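Local coordinates for protein D-galactonate dehydratase family member RspA (Pantoea ananatis, PDB 3T6C) that dehydrates D-gluconate to 2-dehydro-3-deoxy-D-gluconate with low activity in vitro, using one magnesium ion per subunit, as a member of the mandelate racemase/muconate lactonizing enzyme family, at residues E264-V275 and Q289-E298; P219-F230 and L243-I251. All coordinates share one frame; numbering follows the deposited sequence.

Contact 1 of 2, residues E264-V275 and Q289-E298. With MG (magnesium ion), chain C; GCO (D-gluconic acid), chain D.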
loop_
_atom_site.group_PDB
_atom_site.type_symbol
_atom_site.label_atom_id
_atom_site.label_comp_id
_atom_site.label_asym_id
_atom_site.label_seq_id
_atom_site.Cartn_x
_atom_site.Cartn_y
_atom_site.Cartn_z
ATOM N N GLU A 264 -8.964 0.467 -27.591
ATOM C CA GLU A 264 -7.539 0.807 -27.740
ATOM C C GLU A 264 -7.058 0.813 -29.206
ATOM O O GLU A 264 -6.365 1.738 -29.580
ATOM C CB GLU A 264 -6.696 -0.168 -26.882
ATOM C CG GLU A 264 -6.733 0.244 -25.437
ATOM C CD GLU A 264 -6.038 -0.697 -24.490
ATOM O OE1 GLU A 264 -5.210 -1.547 -24.936
ATOM O OE2 GLU A 264 -6.289 -0.581 -23.271
ATOM N N PRO A 265 -7.468 -0.165 -30.051
ATOM C CA PRO A 265 -6.943 -0.126 -31.435
ATOM C C PRO A 265 -7.415 1.114 -32.213
ATOM O O PRO A 265 -6.857 1.361 -33.286
ATOM C CB PRO A 265 -7.593 -1.342 -32.102
ATOM C CG PRO A 265 -8.036 -2.243 -30.965
ATOM C CD PRO A 265 -8.274 -1.365 -29.772
ATOM N N TYR A 266 -8.456 1.795 -31.758
ATOM C CA TYR A 266 -9.017 2.927 -32.506
ATOM C C TYR A 266 -8.492 4.265 -31.988
ATOM O O TYR A 266 -8.750 5.289 -32.594
ATOM C CB TYR A 266 -10.568 2.870 -32.476
ATOM C CG TYR A 266 -10.996 1.463 -32.835
ATOM C CD1 TYR A 266 -10.653 0.906 -34.085
ATOM C CD2 TYR A 266 -11.646 0.677 -31.913
ATOM C CE1 TYR A 266 -11.017 -0.426 -34.395
ATOM C CE2 TYR A 266 -12.009 -0.637 -32.231
ATOM C CZ TYR A 266 -11.666 -1.172 -33.452
ATOM O OH TYR A 266 -12.044 -2.468 -33.715
ATOM N N GLN A 267 -7.684 4.234 -30.928
ATOM C CA GLN A 267 -6.936 5.406 -30.439
ATOM C C GLN A 267 -7.837 6.634 -30.284
ATOM O O GLN A 267 -7.644 7.686 -30.903
ATOM C CB GLN A 267 -5.717 5.693 -31.313
ATOM C CG GLN A 267 -4.659 4.600 -31.154
ATOM C CD GLN A 267 -3.551 4.785 -32.147
ATOM O OE1 GLN A 267 -2.601 5.526 -31.891
ATOM N NE2 GLN A 267 -3.690 4.164 -33.310
ATOM N N LEU A 268 -8.808 6.517 -29.380
ATOM C CA LEU A 268 -9.686 7.644 -29.111
ATOM C C LEU A 268 -8.926 8.739 -28.377
ATOM O O LEU A 268 -8.029 8.460 -27.554
ATOM C CB LEU A 268 -10.878 7.212 -28.244
ATOM C CG LEU A 268 -12.064 6.682 -29.085
ATOM C CD1 LEU A 268 -11.715 5.448 -29.907
ATOM C CD2 LEU A 268 -13.194 6.367 -28.142
ATOM N N PHE A 269 -9.324 9.988 -28.625
ATOM C CA PHE A 269 -8.750 11.107 -27.900
ATOM C C PHE A 269 -9.130 10.973 -26.415
ATOM O O PHE A 269 -8.281 11.178 -25.526
ATOM C CB PHE A 269 -9.237 12.443 -28.517
ATOM C CG PHE A 269 -8.672 13.652 -27.850
ATOM C CD1 PHE A 269 -7.426 14.122 -28.214
ATOM C CD2 PHE A 269 -9.434 14.376 -26.930
ATOM C CE1 PHE A 269 -6.872 15.269 -27.623
ATOM C CE2 PHE A 269 -8.861 15.529 -26.316
ATOM C CZ PHE A 269 -7.591 15.947 -26.669
ATOM N N PHE A 270 -10.396 10.670 -26.149
ATOM C CA PHE A 270 -10.759 10.174 -24.824
ATOM C C PHE A 270 -12.060 9.398 -24.848
ATOM O O PHE A 270 -12.859 9.585 -25.762
ATOM C CB PHE A 270 -10.702 11.257 -23.719
ATOM C CG PHE A 270 -11.716 12.427 -23.809
ATOM C CD1 PHE A 270 -13.095 12.261 -23.844
ATOM C CD2 PHE A 270 -11.235 13.746 -23.742
ATOM C CE1 PHE A 270 -14.006 13.362 -23.814
ATOM C CE2 PHE A 270 -12.131 14.849 -23.727
ATOM C CZ PHE A 270 -13.508 14.664 -23.766
ATOM N N LEU A 271 -12.230 8.532 -23.856
ATOM C CA LEU A 271 -13.516 7.879 -23.496
ATOM C C LEU A 271 -13.999 8.582 -22.235
ATOM O O LEU A 271 -13.258 8.617 -21.212
ATOM C CB LEU A 271 -13.294 6.392 -23.229
ATOM C CG LEU A 271 -14.517 5.642 -22.705
ATOM C CD1 LEU A 271 -15.656 5.670 -23.787
ATOM C CD2 LEU A 271 -14.102 4.220 -22.346
ATOM N N GLU A 272 -15.205 9.135 -22.305
ATOM C CA GLU A 272 -15.689 10.018 -21.234
ATOM C C GLU A 272 -16.708 9.286 -20.326
ATOM O O GLU A 272 -17.537 8.451 -20.784
ATOM C CB GLU A 272 -16.324 11.261 -21.865
ATOM C CG GLU A 272 -16.990 12.254 -20.916
ATOM C CD GLU A 272 -17.753 13.280 -21.712
ATOM O OE1 GLU A 272 -17.470 13.423 -22.944
ATOM O OE2 GLU A 272 -18.573 14.004 -21.093
ATOM N N ASP A 273 -16.628 9.568 -19.041
ATOM C CA ASP A 273 -17.553 9.093 -17.999
ATOM C C ASP A 273 -17.814 7.590 -18.072
ATOM O O ASP A 273 -18.961 7.129 -18.114
ATOM C CB ASP A 273 -18.867 9.887 -18.012
ATOM C CG ASP A 273 -18.683 11.357 -17.520
ATOM O OD1 ASP A 273 -17.539 11.777 -17.247
ATOM O OD2 ASP A 273 -19.700 12.114 -17.413
ATOM N N PRO A 274 -16.734 6.809 -18.055
ATOM C CA PRO A 274 -16.957 5.355 -18.038
ATOM C C PRO A 274 -17.639 4.903 -16.724
ATOM O O PRO A 274 -18.239 3.800 -16.721
ATOM C CB PRO A 274 -15.512 4.809 -18.079
ATOM C CG PRO A 274 -14.667 5.928 -17.390
ATOM C CD PRO A 274 -15.298 7.156 -18.078
ATOM N N VAL A 275 -17.559 5.708 -15.650
ATOM C CA VAL A 275 -18.235 5.377 -14.389
ATOM C C VAL A 275 -18.992 6.617 -13.877
ATOM O O VAL A 275 -18.656 7.768 -14.196
ATOM C CB VAL A 275 -17.308 4.845 -13.263
ATOM C CG1 VAL A 275 -16.564 3.573 -13.734
ATOM C CG2 VAL A 275 -16.310 5.912 -12.830
ATOM N N GLN A 289 -5.335 -1.706 -16.394
ATOM C CA GLN A 289 -5.616 -2.519 -17.608
ATOM C C GLN A 289 -5.541 -1.771 -18.920
ATOM O O GLN A 289 -5.140 -2.372 -19.934
ATOM C CB GLN A 289 -6.899 -3.336 -17.488
ATOM C CG GLN A 289 -6.831 -4.299 -16.313
ATOM C CD GLN A 289 -7.968 -5.306 -16.351
ATOM O OE1 GLN A 289 -8.470 -5.674 -17.434
ATOM N NE2 GLN A 289 -8.370 -5.779 -15.168
ATOM N N SER A 290 -6.164 -0.597 -18.992
ATOM C CA SER A 290 -6.388 0.094 -20.284
ATOM C C SER A 290 -5.521 1.326 -20.475
ATOM O O SER A 290 -5.244 2.064 -19.519
ATOM C CB SER A 290 -7.839 0.535 -20.402
ATOM O OG SER A 290 -8.022 1.062 -21.722
ATOM N N SER A 291 -5.070 1.531 -21.720
ATOM C CA SER A 291 -4.365 2.752 -22.143
ATOM C C SER A 291 -5.249 3.736 -22.947
ATOM O O SER A 291 -4.719 4.693 -23.518
ATOM C CB SER A 291 -3.075 2.364 -22.857
ATOM O OG SER A 291 -3.396 1.440 -23.889
ATOM N N THR A 292 -6.561 3.480 -23.066
ATOM C CA THR A 292 -7.438 4.477 -23.698
ATOM C C THR A 292 -7.539 5.695 -22.767
ATOM O O THR A 292 -7.780 5.544 -21.574
ATOM C CB THR A 292 -8.824 3.861 -23.889
ATOM O OG1 THR A 292 -8.747 2.860 -24.947
ATOM C CG2 THR A 292 -9.913 4.925 -24.183
ATOM N N PRO A 293 -7.322 6.914 -23.282
ATOM C CA PRO A 293 -7.421 8.048 -22.357
ATOM C C PRO A 293 -8.818 8.229 -21.775
ATOM O O PRO A 293 -9.809 7.947 -22.491
ATOM C CB PRO A 293 -7.029 9.254 -23.246
ATOM C CG PRO A 293 -6.226 8.650 -24.403
ATOM C CD PRO A 293 -6.904 7.324 -24.639
ATOM N N ILE A 294 -8.896 8.690 -20.526
ATOM C CA ILE A 294 -10.161 8.745 -19.797
ATOM C C ILE A 294 -10.473 10.185 -19.391
ATOM O O ILE A 294 -9.627 10.876 -18.860
ATOM C CB ILE A 294 -10.096 7.869 -18.512
ATOM C CG1 ILE A 294 -9.899 6.380 -18.891
ATOM C CG2 ILE A 294 -11.375 7.997 -17.659
ATOM C CD1 ILE A 294 -11.002 5.781 -19.760
ATOM N N ALA A 295 -11.714 10.612 -19.637
ATOM C CA ALA A 295 -12.206 11.906 -19.152
ATOM C C ALA A 295 -13.317 11.643 -18.145
ATOM O O ALA A 295 -14.151 10.746 -18.341
ATOM C CB ALA A 295 -12.775 12.745 -20.307
ATOM N N MET A 296 -13.345 12.444 -17.063
ATOM C CA MET A 296 -14.409 12.324 -16.070
ATOM C C MET A 296 -14.731 13.669 -15.534
ATOM O O MET A 296 -13.833 14.506 -15.348
ATOM C CB MET A 296 -13.923 11.503 -14.833
ATOM C CG MET A 296 -13.823 9.976 -15.007
ATOM S SD MET A 296 -15.427 9.147 -14.938
ATOM C CE MET A 296 -15.997 9.596 -13.297
ATOM N N GLY A 297 -15.987 13.787 -15.102
ATOM C CA GLY A 297 -16.318 14.803 -14.116
ATOM C C GLY A 297 -17.319 15.898 -14.362
ATOM O O GLY A 297 -17.423 16.779 -13.508
ATOM N N GLU A 298 -18.060 15.871 -15.456
ATOM C CA GLU A 298 -19.105 16.904 -15.631
ATOM C C GLU A 298 -20.086 16.894 -14.464
ATOM O O GLU A 298 -20.686 17.947 -14.163
ATOM C CB GLU A 298 -19.873 16.739 -16.975
ATOM C CG GLU A 298 -20.749 15.496 -16.975
ATOM C CD GLU A 298 -21.289 15.152 -18.359
ATOM O OE1 GLU A 298 -20.520 15.159 -19.332
ATOM O OE2 GLU A 298 -22.486 14.874 -18.504
HETATM MG MG MG C . -20.623 13.948 -21.116
HETATM C C1 GCO D . -21.806 16.294 -22.393
HETATM C C2 GCO D . -22.809 15.927 -21.365
HETATM C C3 GCO D . -24.191 16.513 -21.585
HETATM C C4 GCO D . -25.057 16.320 -20.357
HETATM C C5 GCO D . -25.953 17.519 -20.169
HETATM C C6 GCO D . -26.844 17.424 -18.943
HETATM O O1A GCO D . -21.906 17.350 -23.085
HETATM O O1B GCO D . -20.744 15.593 -22.467
HETATM O O2 GCO D . -22.710 14.553 -21.099
HETATM O O3 GCO D . -24.705 15.876 -22.696
HETATM O O4 GCO D . -25.828 15.148 -20.552
HETATM O O5 GCO D . -25.160 18.643 -20.066
HETATM O O6 GCO D . -27.666 18.554 -18.726
HETATM O O HOH W 1 -5.050 -3.347 -22.720
HETATM O O HOH W 2 -8.690 4.239 -27.578
HETATM O O HOH W 3 -18.966 12.981 -14.677
HETATM O O HOH W 4 -17.792 14.383 -18.061
HETATM O O HOH W 5 -20.933 12.338 -19.810
#
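Glu-272 leaves its strand with CG anti to the backbone N (chi1 175°) and stays extended, whereas Glu-298 folds CG between its backbone N and carbonyl carbon (chi1 69°); these torsions bring the two carboxylates to one magnesium ion. The setting is a beta-alpha-beta unit of the enolase-superfamily barrel, in which parallel strands 270-272 and 294-296 carry metal ligands at or just beyond their C-terminal ends. Glu-272 OE2 binds the magnesium at 2.0 Å and Glu-298 OE1 at 2.2 Å. The carboxylate planes stand 62° apart, and the shared cation probably offsets the repulsion between the two ligand oxygens. Arg-319 also hydrogen-bonds Glu-272 OE2, while Glu-298 OE2 takes a hydrogen bond with Tyr-103 of a neighbouring subunit.

Three backbone hydrogen bonds join the two segments in parallel register: Leu-271 N to Pro-293 O, Ala-295 N to Leu-271 O, and Asp-273 N to Ala-295 O. On the face that carries Glu-272 and Ala-295, the methyl of Ala-295 sits over the centre of the Phe-270 ring, CB 3.6 Å from the centroid, a CH-pi contact. At the end of its strand, Met-296 bends twice along its chain and brings CE to within 3.7 Å of Val-275 CG2, while its SD lies against Pro-274 CD.

At the far end, Glu-264 OE2 is gripped twice. The Ser-290 hydroxyl donates to its anti lone pair, with OG 2.8 Å from OE2, and Ser-291 N, 2.9 Å from OE2, approaches from above the carboxylate plane. Ser-290 OG in turn accepts from Thr-292 N at 3.1 Å, closing an ST turn.

Contact 2 of 2, residues P219-F230 and L243-I251. With MG (magnesium ion), chain C; GCO (D-gluconic acid), chain D.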
loop_
_atom_site.group_PDB
_atom_site.type_symbol
_atom_site.label_atom_id
_atom_site.label_comp_id
_atom_site.label_asym_id
_atom_site.label_seq_id
_atom_site.Cartn_x
_atom_site.Cartn_y
_atom_site.Cartn_z
ATOM N N PRO A 219 -27.984 -1.524 -21.864
ATOM C CA PRO A 219 -26.548 -1.307 -21.666
ATOM C C PRO A 219 -25.668 -2.322 -22.381
ATOM O O PRO A 219 -24.577 -1.915 -22.766
ATOM C CB PRO A 219 -26.339 -1.441 -20.154
ATOM C CG PRO A 219 -27.661 -1.721 -19.532
ATOM C CD PRO A 219 -28.726 -1.787 -20.606
ATOM N N GLU A 220 -26.080 -3.578 -22.472
ATOM C CA GLU A 220 -25.259 -4.617 -23.081
ATOM C C GLU A 220 -25.199 -4.382 -24.582
ATOM O O GLU A 220 -24.114 -4.440 -25.187
ATOM C CB GLU A 220 -25.825 -6.002 -22.772
ATOM C CG GLU A 220 -25.369 -6.493 -21.359
ATOM C CD GLU A 220 -26.296 -6.096 -20.272
ATOM O OE1 GLU A 220 -27.459 -5.698 -20.623
ATOM O OE2 GLU A 220 -25.887 -6.231 -19.049
ATOM N N ALA A 221 -26.357 -4.105 -25.194
ATOM C CA ALA A 221 -26.371 -3.877 -26.638
ATOM C C ALA A 221 -25.617 -2.611 -26.985
ATOM O O ALA A 221 -24.914 -2.552 -28.000
ATOM C CB ALA A 221 -27.840 -3.824 -27.130
ATOM N N TYR A 222 -25.769 -1.595 -26.163
ATOM C CA TYR A 222 -24.990 -0.349 -26.326
ATOM C C TYR A 222 -23.471 -0.661 -26.292
ATOM O O TYR A 222 -22.735 -0.305 -27.231
ATOM C CB TYR A 222 -25.409 0.668 -25.258
ATOM C CG TYR A 222 -24.327 1.704 -25.061
ATOM C CD1 TYR A 222 -24.058 2.676 -26.037
ATOM C CD2 TYR A 222 -23.579 1.685 -23.932
ATOM C CE1 TYR A 222 -22.976 3.594 -25.840
ATOM C CE2 TYR A 222 -22.537 2.580 -23.720
ATOM C CZ TYR A 222 -22.240 3.528 -24.664
ATOM O OH TYR A 222 -21.173 4.378 -24.404
ATOM N N ALA A 223 -22.988 -1.331 -25.236
ATOM C CA ALA A 223 -21.524 -1.506 -25.051
ATOM C C ALA A 223 -20.953 -2.253 -26.236
ATOM O O ALA A 223 -19.919 -1.880 -26.763
ATOM C CB ALA A 223 -21.237 -2.274 -23.785
ATOM N N LYS A 224 -21.651 -3.295 -26.683
ATOM C CA LYS A 224 -21.126 -4.094 -27.818
ATOM C C LYS A 224 -21.114 -3.281 -29.113
ATOM O O LYS A 224 -20.264 -3.514 -29.982
ATOM C CB LYS A 224 -21.918 -5.405 -27.956
ATOM C CG LYS A 224 -21.782 -6.331 -26.754
ATOM C CD LYS A 224 -22.704 -7.550 -26.907
ATOM C CE LYS A 224 -22.532 -8.571 -25.786
ATOM N NZ LYS A 224 -23.404 -8.285 -24.623
ATOM N N SER A 225 -22.002 -2.315 -29.260
ATOM C CA SER A 225 -22.097 -1.583 -30.506
ATOM C C SER A 225 -20.892 -0.680 -30.700
ATOM O O SER A 225 -20.556 -0.312 -31.846
ATOM C CB SER A 225 -23.397 -0.754 -30.563
ATOM O OG SER A 225 -23.317 0.479 -29.828
ATOM N N ILE A 226 -20.271 -0.289 -29.590
ATOM C CA ILE A 226 -19.321 0.825 -29.658
ATOM C C ILE A 226 -17.973 0.502 -30.376
ATOM O O ILE A 226 -17.532 1.269 -31.242
ATOM C CB ILE A 226 -19.160 1.505 -28.271
ATOM C CG1 ILE A 226 -20.436 2.254 -27.860
ATOM C CG2 ILE A 226 -18.036 2.593 -28.292
ATOM C CD1 ILE A 226 -21.071 3.193 -28.957
ATOM N N PRO A 227 -17.300 -0.601 -30.010
ATOM C CA PRO A 227 -16.064 -0.885 -30.756
ATOM C C PRO A 227 -16.349 -1.079 -32.261
ATOM O O PRO A 227 -15.502 -0.685 -33.067
ATOM C CB PRO A 227 -15.545 -2.184 -30.099
ATOM C CG PRO A 227 -16.065 -2.052 -28.655
ATOM C CD PRO A 227 -17.470 -1.481 -28.843
ATOM N N ARG A 228 -17.479 -1.662 -32.653
ATOM C CA ARG A 228 -17.823 -1.787 -34.067
ATOM C C ARG A 228 -17.969 -0.415 -34.731
ATOM O O ARG A 228 -17.483 -0.207 -35.878
ATOM C CB ARG A 228 -19.130 -2.600 -34.233
ATOM C CG ARG A 228 -19.060 -4.019 -33.640
ATOM C CD ARG A 228 -20.321 -4.920 -33.888
ATOM N NE ARG A 228 -21.548 -4.147 -34.087
ATOM C CZ ARG A 228 -22.642 -4.218 -33.322
ATOM N NH1 ARG A 228 -22.704 -5.057 -32.285
ATOM N NH2 ARG A 228 -23.688 -3.438 -33.602
ATOM N N LEU A 229 -18.626 0.517 -34.036
ATOM C CA LEU A 229 -18.757 1.884 -34.566
ATOM C C LEU A 229 -17.390 2.485 -34.854
ATOM O O LEU A 229 -17.153 3.047 -35.929
ATOM C CB LEU A 229 -19.555 2.778 -33.585
ATOM C CG LEU A 229 -19.609 4.263 -33.967
ATOM C CD1 LEU A 229 -20.405 4.559 -35.281
ATOM C CD2 LEU A 229 -20.194 4.990 -32.781
ATOM N N PHE A 230 -16.470 2.397 -33.896
ATOM C CA PHE A 230 -15.160 2.994 -34.078
ATOM C C PHE A 230 -14.279 2.296 -35.082
ATOM O O PHE A 230 -13.509 2.963 -35.785
ATOM C CB PHE A 230 -14.468 3.339 -32.744
ATOM C CG PHE A 230 -15.120 4.514 -32.079
ATOM C CD1 PHE A 230 -14.732 5.787 -32.423
ATOM C CD2 PHE A 230 -16.189 4.343 -31.204
ATOM C CE1 PHE A 230 -15.390 6.885 -31.923
ATOM C CE2 PHE A 230 -16.846 5.446 -30.666
ATOM C CZ PHE A 230 -16.431 6.727 -31.025
ATOM N N LEU A 243 -11.057 11.356 -32.376
ATOM C CA LEU A 243 -12.434 10.904 -32.184
ATOM C C LEU A 243 -12.645 10.647 -30.688
ATOM O O LEU A 243 -11.756 10.159 -29.986
ATOM C CB LEU A 243 -12.666 9.595 -32.949
ATOM C CG LEU A 243 -12.564 9.691 -34.512
ATOM C CD1 LEU A 243 -12.862 8.293 -35.112
ATOM C CD2 LEU A 243 -13.448 10.746 -35.129
ATOM N N LEU A 244 -13.812 11.009 -30.189
ATOM C CA LEU A 244 -14.140 10.954 -28.747
ATOM C C LEU A 244 -15.436 10.176 -28.579
ATOM O O LEU A 244 -16.237 10.089 -29.508
ATOM C CB LEU A 244 -14.366 12.382 -28.196
ATOM C CG LEU A 244 -13.165 13.325 -28.131
ATOM C CD1 LEU A 244 -12.645 13.807 -29.523
ATOM C CD2 LEU A 244 -13.509 14.485 -27.266
ATOM N N HIS A 245 -15.637 9.568 -27.401
ATOM C CA HIS A 245 -16.910 8.893 -27.132
ATOM C C HIS A 245 -17.285 9.118 -25.671
ATOM O O HIS A 245 -16.404 9.099 -24.801
ATOM C CB HIS A 245 -16.859 7.367 -27.438
ATOM C CG HIS A 245 -18.184 6.694 -27.224
ATOM N ND1 HIS A 245 -19.282 6.927 -28.042
ATOM C CD2 HIS A 245 -18.614 5.886 -26.224
ATOM C CE1 HIS A 245 -20.319 6.241 -27.563
ATOM N NE2 HIS A 245 -19.944 5.614 -26.464
ATOM N N ASP A 246 -18.580 9.319 -25.415
ATOM C CA ASP A 246 -19.071 9.541 -24.048
ATOM C C ASP A 246 -19.931 8.353 -23.611
ATOM O O ASP A 246 -21.059 8.142 -24.154
ATOM C CB ASP A 246 -19.910 10.843 -24.060
ATOM C CG ASP A 246 -20.298 11.342 -22.661
ATOM O OD1 ASP A 246 -20.157 10.612 -21.651
ATOM O OD2 ASP A 246 -20.749 12.519 -22.573
ATOM N N ALA A 247 -19.425 7.563 -22.655
ATOM C CA ALA A 247 -20.202 6.412 -22.149
ATOM C C ALA A 247 -21.306 6.875 -21.206
ATOM O O ALA A 247 -22.242 6.135 -20.980
ATOM C CB ALA A 247 -19.279 5.477 -21.434
ATOM N N HIS A 248 -21.168 8.087 -20.648
ATOM C CA HIS A 248 -22.259 8.744 -19.881
ATOM C C HIS A 248 -22.845 7.861 -18.792
ATOM O O HIS A 248 -24.064 7.757 -18.630
ATOM C CB HIS A 248 -23.357 9.226 -20.832
ATOM C CG HIS A 248 -24.079 10.467 -20.371
ATOM N ND1 HIS A 248 -25.031 10.452 -19.371
ATOM C CD2 HIS A 248 -24.021 11.744 -20.817
ATOM C CE1 HIS A 248 -25.526 11.672 -19.212
ATOM N NE2 HIS A 248 -24.926 12.480 -20.076
ATOM N N GLU A 249 -21.934 7.187 -18.073
ATOM C CA GLU A 249 -22.243 6.304 -16.908
ATOM C C GLU A 249 -23.317 5.224 -17.201
ATOM O O GLU A 249 -23.948 4.747 -16.261
ATOM C CB GLU A 249 -22.617 7.116 -15.624
ATOM C CG GLU A 249 -23.893 8.030 -15.733
ATOM C CD GLU A 249 -24.256 8.818 -14.443
ATOM O OE1 GLU A 249 -23.510 8.719 -13.442
ATOM O OE2 GLU A 249 -25.332 9.491 -14.450
ATOM N N ARG A 250 -23.452 4.802 -18.468
ATOM C CA ARG A 250 -24.586 3.957 -18.856
ATOM C C ARG A 250 -24.332 2.467 -18.752
ATOM O O ARG A 250 -25.193 1.678 -19.137
ATOM C CB ARG A 250 -25.022 4.291 -20.290
ATOM C CG ARG A 250 -25.704 5.625 -20.412
ATOM C CD ARG A 250 -27.076 5.573 -19.787
ATOM N NE ARG A 250 -27.849 6.828 -19.933
ATOM C CZ ARG A 250 -29.056 6.927 -20.478
ATOM N NH1 ARG A 250 -29.687 5.872 -21.013
ATOM N NH2 ARG A 250 -29.661 8.120 -20.467
ATOM N N ILE A 251 -23.171 2.042 -18.251
ATOM C CA ILE A 251 -22.853 0.610 -18.196
ATOM C C ILE A 251 -22.194 0.279 -16.847
ATOM O O ILE A 251 -21.784 1.198 -16.108
ATOM C CB ILE A 251 -21.909 0.168 -19.354
ATOM C CG1 ILE A 251 -20.618 0.984 -19.321
ATOM C CG2 ILE A 251 -22.603 0.410 -20.734
ATOM C CD1 ILE A 251 -19.744 0.768 -20.594
HETATM MG MG MG C . -20.623 13.948 -21.116
HETATM C C1 GCO D . -21.806 16.294 -22.393
HETATM C C2 GCO D . -22.809 15.927 -21.365
HETATM C C3 GCO D . -24.191 16.513 -21.585
HETATM C C4 GCO D . -25.057 16.320 -20.357
HETATM C C5 GCO D . -25.953 17.519 -20.169
HETATM C C6 GCO D . -26.844 17.424 -18.943
HETATM O O1A GCO D . -21.906 17.350 -23.085
HETATM O O1B GCO D . -20.744 15.593 -22.467
HETATM O O2 GCO D . -22.710 14.553 -21.099
HETATM O O3 GCO D . -24.705 15.876 -22.696
HETATM O O4 GCO D . -25.828 15.148 -20.552
HETATM O O5 GCO D . -25.160 18.643 -20.066
HETATM O O6 GCO D . -27.666 18.554 -18.726
HETATM O O HOH W 5 -20.933 12.338 -19.810
#
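Leu-243 opens the contact by setting its CB at the edge of the Phe-230 ring, 4.0 Å from CE1. Here helix 219-237 packs on the outside of the enolase-type barrel, its residues 219-230 running nearly antiparallel to strand residues 243-246 (172° between their axes). The carbonyl O of Leu-244 also lies near the plane of the Phe-230 ring, at its rim.

His-245 carries the middle of the interface. With CG anti to the backbone N (chi1 -177°), its ring meets the helix, where NE2 shares a hydrogen bond of 2.7 Å with Tyr-222 OH. The two rings meet rim to rim, their planes 24° apart, while Ile-226 CG2 lies over one face of the imidazole. Phe-230 completes the aromatic cluster, its CZ 3.7 Å from His-245 CB. ND1 is hydrogen-bonded to Cys-176 O, so both imidazole nitrogens are held.

Asp-246 points the other way, into the barrel, and binds magnesium through OD2 at 2.0 Å; its OD1 accepts from a metal-bound water. Ala-247 CA comes 3.2 Å from Tyr-222 OH as the chain enters a type I' turn. Within this turn His-248, a proton donor/acceptor by similarity, shares a hydrogen bond of 2.9 Å with gluconate O4 through NE2. The guanidinium of Arg-250 leaves the helix for a cation-pi contact with Phe-217, its NE hydrogen-bonding Pro-440 O, and Ile-251 returns to the helix, its CG2 in the plane of the Tyr-222 ring, 3.6 Å from CD2.

How the contacts relate
Both segments of contact 2 precede those of contact 1 in the sequence, and the contact centres lie about 11 Å apart within the enolase-like C-terminal domain. Strands 242-246 and 270-272 are parallel neighbours in the barrel sheet, so the two contacts adjoin: Glu-272 N probably hydrogen-bonds His-245 O at 2.8 Å, and Phe-270 CZ packs 3.5 Å from Leu-244 CD2. Contact 2 covers the outer side of one strand with a helix; contact 1 continues the sheet to strand 294-296. The C-terminal ends of two successive strands, and the loop after the third, thereby supply the magnesium's protein ligands, Asp-246, Glu-272 and Glu-298, illustrating how a barrel distributes one metal site while outer helices pack behind it.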